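Local coordinates for dihydrofolate reductase (Schistosoma mansoni, PDB 3VCO), which catalyses the NADPH-dependent reduction of dihydrofolate to tetrahydrofolate, a key step in folate metabolism that supports thymidylate, purine and glycine synthesis, at residues Leu116-Glu119 / Glu120-Ser123; Val67-Gly70 / Arg71-Glu75. All coordinates share one frame; numbering follows the deposited sequence.

Contact 1 (Leu116-Glu119 / Glu120-Ser123)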
ATOM      1  N   LEU A 116     -11.463  -2.487  11.479  1.00 31.83           N
ATOM      2  CA  LEU A 116     -12.189  -2.642  10.207  1.00 31.70           C
ATOM      3  C   LEU A 116     -13.298  -3.683  10.231  1.00 36.85           C
ATOM      4  O   LEU A 116     -14.276  -3.612   9.467  1.00 37.33           O
ATOM      5  CB  LEU A 116     -11.202  -2.996   9.102  1.00 31.84           C
ATOM      6  CG  LEU A 116     -10.257  -1.826   8.820  1.00 35.62           C
ATOM      7  CD1 LEU A 116      -9.230  -2.222   7.819  1.00 31.01           C
ATOM      8  CD2 LEU A 116     -11.049  -0.617   8.348  1.00 34.03           C
ATOM      9  N   TYR A 117     -13.156  -4.674  11.094  1.00 33.56           N
ATOM     10  CA  TYR A 117     -14.294  -5.538  11.347  1.00 36.74           C
ATOM     11  C   TYR A 117     -15.195  -5.090  12.529  1.00 46.39           C
ATOM     12  O   TYR A 117     -16.150  -5.781  12.888  1.00 48.89           O
ATOM     13  CB  TYR A 117     -13.851  -6.978  11.532  1.00 42.96           C
ATOM     14  CG  TYR A 117     -13.427  -7.705  10.249  1.00 49.01           C
ATOM     15  CD1 TYR A 117     -14.360  -8.383   9.456  1.00 56.53           C
ATOM     16  CD2 TYR A 117     -12.099  -7.744   9.861  1.00 49.45           C
ATOM     17  CE1 TYR A 117     -13.962  -9.072   8.296  1.00 58.85           C
ATOM     18  CE2 TYR A 117     -11.684  -8.427   8.724  1.00 55.17           C
ATOM     19  CZ  TYR A 117     -12.614  -9.098   7.940  1.00 58.66           C
ATOM     20  OH  TYR A 117     -12.171  -9.770   6.802  1.00 51.81           O
ATOM     21  N   ASN A 118     -14.912  -3.963  13.165  1.00 44.67           N
ATOM     22  CA  ASN A 118     -15.851  -3.563  14.224  1.00 48.02           C
ATOM     23  C   ASN A 118     -17.028  -2.750  13.677  1.00 46.20           C
ATOM     24  O   ASN A 118     -17.018  -2.308  12.505  1.00 48.61           O
ATOM     25  CB  ASN A 118     -15.170  -2.917  15.455  1.00 54.63           C
ATOM     26  CG  ASN A 118     -14.916  -1.422  15.310  1.00 68.78           C
ATOM     27  OD1 ASN A 118     -15.268  -0.785  14.317  1.00 73.05           O
ATOM     28  ND2 ASN A 118     -14.289  -0.852  16.333  1.00 76.96           N
ATOM     29  N   GLU A 119     -18.011  -2.537  14.531  1.00 48.52           N
ATOM     30  CA  GLU A 119     -19.293  -1.972  14.119  1.00 59.92           C
ATOM     31  C   GLU A 119     -19.176  -0.634  13.384  1.00 57.85           C
ATOM     32  O   GLU A 119     -20.031  -0.272  12.568  1.00 60.15           O
ATOM     33  CB  GLU A 119     -20.228  -1.846  15.325  1.00 63.99           C
ATOM     34  CG  GLU A 119     -20.721  -3.184  15.872  1.00 79.75           C
ATOM     35  CD  GLU A 119     -21.574  -3.960  14.869  1.00 90.24           C
ATOM     36  OE1 GLU A 119     -21.010  -4.655  13.992  1.00 88.51           O
ATOM     37  OE2 GLU A 119     -22.817  -3.866  14.959  1.00 98.19           O
ATOM     38  N   GLU A 120     -18.111   0.093  13.672  1.00 57.42           N
ATOM     39  CA  GLU A 120     -17.937   1.394  13.072  1.00 58.45           C
ATOM     40  C   GLU A 120     -17.561   1.321  11.587  1.00 55.56           C
ATOM     41  O   GLU A 120     -17.894   2.226  10.816  1.00 64.17           O
ATOM     42  CB  GLU A 120     -16.931   2.223  13.857  1.00 58.80           C
ATOM     43  CG  GLU A 120     -16.931   3.663  13.395  1.00 59.15           C
ATOM     44  CD  GLU A 120     -15.858   4.518  14.016  1.00 58.61           C
ATOM     45  OE1 GLU A 120     -15.322   4.147  15.084  1.00 64.28           O
ATOM     46  OE2 GLU A 120     -15.558   5.577  13.419  1.00 53.44           O
ATOM     47  N   PHE A 121     -16.906   0.242  11.174  1.00 40.60           N
ATOM     48  CA  PHE A 121     -16.377   0.160   9.810  1.00 40.19           C
ATOM     49  C   PHE A 121     -16.839  -1.042   8.998  1.00 44.45           C
ATOM     50  O   PHE A 121     -16.659  -1.059   7.783  1.00 45.09           O
ATOM     51  CB  PHE A 121     -14.832   0.230   9.826  1.00 31.89           C
ATOM     52  CG  PHE A 121     -14.330   1.563  10.299  1.00 33.43           C
ATOM     53  CD1 PHE A 121     -14.508   2.682   9.507  1.00 37.19           C
ATOM     54  CD2 PHE A 121     -13.812   1.719  11.578  1.00 37.58           C
ATOM     55  CE1 PHE A 121     -14.118   3.935   9.936  1.00 35.12           C
ATOM     56  CE2 PHE A 121     -13.425   2.963  12.024  1.00 38.84           C
ATOM     57  CZ  PHE A 121     -13.584   4.081  11.195  1.00 34.86           C
ATOM     58  N   SER A 122     -17.428  -2.042   9.648  1.00 39.51           N
ATOM     59  CA  SER A 122     -17.626  -3.324   8.968  1.00 48.33           C
ATOM     60  C   SER A 122     -18.696  -3.249   7.875  1.00 49.14           C
ATOM     61  O   SER A 122     -18.745  -4.099   6.982  1.00 52.80           O
ATOM     62  CB  SER A 122     -17.952  -4.455   9.957  1.00 50.65           C
ATOM     63  OG  SER A 122     -19.160  -4.199  10.641  1.00 51.22           O
ATOM     64  N   SER A 123     -19.551  -2.238   7.951  1.00 48.57           N
ATOM     65  CA  SER A 123     -20.580  -2.035   6.931  1.00 45.44           C
ATOM     66  C   SER A 123     -20.041  -1.114   5.821  1.00 43.74           C
ATOM     67  O   SER A 123     -20.679  -0.895   4.808  1.00 45.03           O
ATOM     68  CB  SER A 123     -21.829  -1.407   7.561  1.00 52.74           C
ATOM     69  OG  SER A 123     -22.486  -2.274   8.467  1.00 52.20           O
TER
HETATM   70  O   HOH W   1     -20.102   0.298   9.758  1.00 42.62           O
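Asn118 meets Glu120, Phe121 and Ser122 where the chain turns after helix 109-116 on its way to strand 125-130. Its backbone oxygen is gripped twice: Ser122 N donates to Asn118 O at 2.9 Å, nearly in line with the C=O bond, and Phe121 N donates from above the carbonyl plane. Ser122 OG adds a weak third bond to the same oxygen, because chi1 of 62° tucks the hydroxyl between the backbone N and the carbonyl carbon. In Asn118, chi1 of 85° swings the amide forward along the chain and a near-zero chi2 presents OD1 to Glu120 N at 3.0 Å, the N-H arriving out of the amide plane and closing an Asx turn. The Asn118 and Glu120 side chains then run side by side, amide and carboxylate planes 21° apart, while Glu120 CG sits 3.8 Å above one face of the Phe121 ring, toward its rim. On the buried side, Leu116 CD2 reaches Phe121 CB at 4.1 Å; Leu116 packs on Ile90 and Phe121 on Ile88 of strand 88-92. One water links Glu119 O to Ser123 N. With both its oxygens accepting backbone N-H groups, Asn118 ties the turn together from main chain and side chain at once.

Contact 2 (Val67-Gly70 / Arg71-Glu75). With SO4 (sulfate ion), chain C.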
ATOM      1  N   VAL A  67      -6.833   2.107   3.756  1.00 23.88           N
ATOM      2  CA  VAL A  67      -5.388   2.124   3.537  1.00 22.35           C
ATOM      3  C   VAL A  67      -4.746   2.196   4.920  1.00 28.54           C
ATOM      4  O   VAL A  67      -5.070   3.074   5.715  1.00 29.28           O
ATOM      5  CB  VAL A  67      -4.904   3.304   2.699  1.00 24.39           C
ATOM      6  CG1 VAL A  67      -5.358   3.112   1.217  1.00 23.47           C
ATOM      7  CG2 VAL A  67      -5.463   4.647   3.262  1.00 27.20           C
ATOM      8  N   VAL A  68      -3.902   1.205   5.197  1.00 23.93           N
ATOM      9  CA  VAL A  68      -3.300   1.045   6.489  1.00 24.14           C
ATOM     10  C   VAL A  68      -1.808   1.291   6.305  1.00 26.82           C
ATOM     11  O   VAL A  68      -1.221   0.803   5.336  1.00 28.46           O
ATOM     12  CB  VAL A  68      -3.579  -0.372   7.056  1.00 24.97           C
ATOM     13  CG1 VAL A  68      -3.015  -0.483   8.482  1.00 28.46           C
ATOM     14  CG2 VAL A  68      -5.123  -0.706   7.031  1.00 24.94           C
ATOM     15  N   MET A  69      -1.205   2.068   7.208  1.00 28.74           N
ATOM     16  CA  MET A  69       0.187   2.461   7.029  1.00 26.62           C
ATOM     17  C   MET A  69       0.808   2.790   8.389  1.00 28.83           C
ATOM     18  O   MET A  69       0.079   3.093   9.325  1.00 25.20           O
ATOM     19  CB  MET A  69       0.248   3.709   6.137  1.00 24.61           C
ATOM     20  CG  MET A  69      -0.283   4.951   6.859  1.00 24.24           C
ATOM     21  SD  MET A  69      -0.632   6.337   5.778  1.00 32.51           S
ATOM     22  CE  MET A  69      -2.383   6.008   5.638  1.00 28.25           C
ATOM     23  N   GLY A  70       2.155   2.751   8.472  1.00 29.45           N
ATOM     24  CA  GLY A  70       2.888   3.229   9.650  1.00 29.53           C
ATOM     25  C   GLY A  70       2.928   4.748   9.681  1.00 34.68           C
ATOM     26  O   GLY A  70       2.561   5.422   8.700  1.00 32.15           O
ATOM     27  N   ARG A  71       3.414   5.301  10.791  1.00 36.29           N
ATOM     28  CA  ARG A  71       3.541   6.752  10.962  1.00 29.78           C
ATOM     29  C   ARG A  71       4.489   7.428   9.992  1.00 34.28           C
ATOM     30  O   ARG A  71       4.201   8.534   9.482  1.00 35.81           O
ATOM     31  CB  ARG A  71       3.952   7.092  12.404  1.00 35.83           C
ATOM     32  CG  ARG A  71       4.177   8.601  12.617  1.00 39.97           C
ATOM     33  CD  ARG A  71       4.237   9.050  14.089  1.00 47.25           C
ATOM     34  NE  ARG A  71       4.244  10.525  14.136  1.00 51.40           N
ATOM     35  CZ  ARG A  71       4.241  11.257  15.242  1.00 50.27           C
ATOM     36  NH1 ARG A  71       4.260  10.671  16.425  1.00 43.97           N
ATOM     37  NH2 ARG A  71       4.242  12.585  15.164  1.00 54.81           N
ATOM     38  N   VAL A  72       5.616   6.789   9.718  1.00 31.02           N
ATOM     39  CA  VAL A  72       6.581   7.443   8.843  1.00 37.62           C
ATOM     40  C   VAL A  72       6.017   7.488   7.433  1.00 30.06           C
ATOM     41  O   VAL A  72       6.208   8.473   6.724  1.00 32.19           O
ATOM     42  CB  VAL A  72       7.994   6.799   8.856  1.00 45.48           C
ATOM     43  CG1 VAL A  72       8.900   7.506   7.845  1.00 48.57           C
ATOM     44  CG2 VAL A  72       8.609   6.865  10.264  1.00 38.11           C
ATOM     45  N   THR A  73       5.282   6.449   7.039  1.00 32.52           N
ATOM     46  CA  THR A  73       4.576   6.521   5.762  1.00 34.67           C
ATOM     47  C   THR A  73       3.563   7.669   5.813  1.00 33.14           C
ATOM     48  O   THR A  73       3.561   8.549   4.966  1.00 36.52           O
ATOM     49  CB  THR A  73       3.882   5.176   5.391  1.00 33.87           C
ATOM     50  OG1 THR A  73       4.880   4.181   5.195  1.00 33.61           O
ATOM     51  CG2 THR A  73       3.075   5.316   4.094  1.00 28.19           C
ATOM     52  N   TRP A  74       2.740   7.692   6.847  1.00 29.81           N
ATOM     53  CA  TRP A  74       1.799   8.790   7.019  1.00 30.84           C
ATOM     54  C   TRP A  74       2.479  10.175   6.964  1.00 36.28           C
ATOM     55  O   TRP A  74       2.022  11.058   6.273  1.00 35.91           O
ATOM     56  CB  TRP A  74       1.064   8.630   8.330  1.00 30.27           C
ATOM     57  CG  TRP A  74       0.259   9.824   8.720  1.00 40.06           C
ATOM     58  CD1 TRP A  74       0.577  10.762   9.693  1.00 39.11           C
ATOM     59  CD2 TRP A  74      -1.001  10.223   8.179  1.00 39.84           C
ATOM     60  NE1 TRP A  74      -0.421  11.682   9.783  1.00 38.91           N
ATOM     61  CE2 TRP A  74      -1.391  11.398   8.853  1.00 41.69           C
ATOM     62  CE3 TRP A  74      -1.851   9.691   7.200  1.00 33.34           C
ATOM     63  CZ2 TRP A  74      -2.600  12.055   8.580  1.00 36.88           C
ATOM     64  CZ3 TRP A  74      -3.036  10.350   6.920  1.00 36.28           C
ATOM     65  CH2 TRP A  74      -3.400  11.523   7.614  1.00 34.46           C
ATOM     66  N   GLU A  75       3.613  10.325   7.622  1.00 41.26           N
ATOM     67  CA  GLU A  75       4.272  11.607   7.684  1.00 44.35           C
ATOM     68  C   GLU A  75       4.929  11.988   6.382  1.00 45.44           C
ATOM     69  O   GLU A  75       5.189  13.168   6.147  1.00 42.47           O
ATOM     70  CB  GLU A  75       5.339  11.583   8.756  1.00 53.67           C
ATOM     71  CG  GLU A  75       4.813  11.667  10.142  1.00 57.77           C
ATOM     72  CD  GLU A  75       5.934  11.602  11.150  1.00 62.60           C
ATOM     73  OE1 GLU A  75       7.119  11.589  10.729  1.00 69.91           O
ATOM     74  OE2 GLU A  75       5.634  11.547  12.349  1.00 55.71           O
TER
HETATM   75  S   SO4 C 201       6.365   3.310   8.986  1.00 49.48           S
HETATM   76  O1  SO4 C 201       6.067   1.896   9.271  1.00 52.34           O
HETATM   77  O2  SO4 C 201       5.488   3.888   7.973  1.00 39.63           O
HETATM   78  O3  SO4 C 201       6.218   4.022  10.259  1.00 40.63           O
HETATM   79  O4  SO4 C 201       7.741   3.441   8.479  1.00 49.06           O
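Strand 64-70 and helix 71-76 belong to a beta-alpha-beta unit that continues to strand 88-92, and their junction is probably part of the NADP(+) site, to which Arg71, Val72 and Thr73 are assigned by similarity. The strand leads directly in sequence into the helix with a sharp change of direction, the segment axes making an angle of 105°, and Gly70 is the N-cap. Gly70 O receives Trp74 N at 2.9 Å in a nearly straight bond (171° at the hydrogen) that closes the first turn of the helix. A sulfate, probably from the crystallisation liquor, lies at this N-terminus. Val72 N donates to sulfate O3 at 2.9 Å, whereas sulfate O2 takes two bonds from one residue, from Thr73 N at 2.7 Å and from Thr73 OG1 at 2.9 Å. The hydroxyl can do this because it lies beside its own backbone N (chi1 -65°), and the same torsion sends CG2 the other way, onto Met69 CB at 3.8 Å. The helix dipole probably helps hold the anion, which is consistent with a place for a cofactor phosphate. Sulfate O2 also packs against the bare Gly70 CA at 3.2 Å, with no side chain there to stand in its way. Farther out, Arg71 packs against Ser93, Thr95 and Leu96. On the inner side Met69 and Trp74 make a Met-aromatic contact, while Lys82 forms a cation-pi pair with the indole. Met69 SD lies at the indole edge, close to the ring plane, 3.8 Å from Trp74 CE3.

In the fold
The centres of contacts 1 and 2 lie about 20 Å apart, although their nearest atoms come within about 4 Å without touching. Contact 2 sits about 9 Å from the chain centre, contact 1 about 20 Å. Strand 88-92 connects them, Val67 bonding through its backbone to Ile88 and Ile90, on which Phe121 and Leu116 pack; so does helix 109-116, where Val68 packs on Leu109 and Ala112 and which ends in Leu116. Contact 2 supplies part of the predicted NADP(+) site, the Thr73 side chain lying about 4 Å from Gly132. Contact 1 stands back, its Leu116 side chain about 11 Å from that of Leu136 in that site and about 10 Å from that of predicted substrate-binding Arg87.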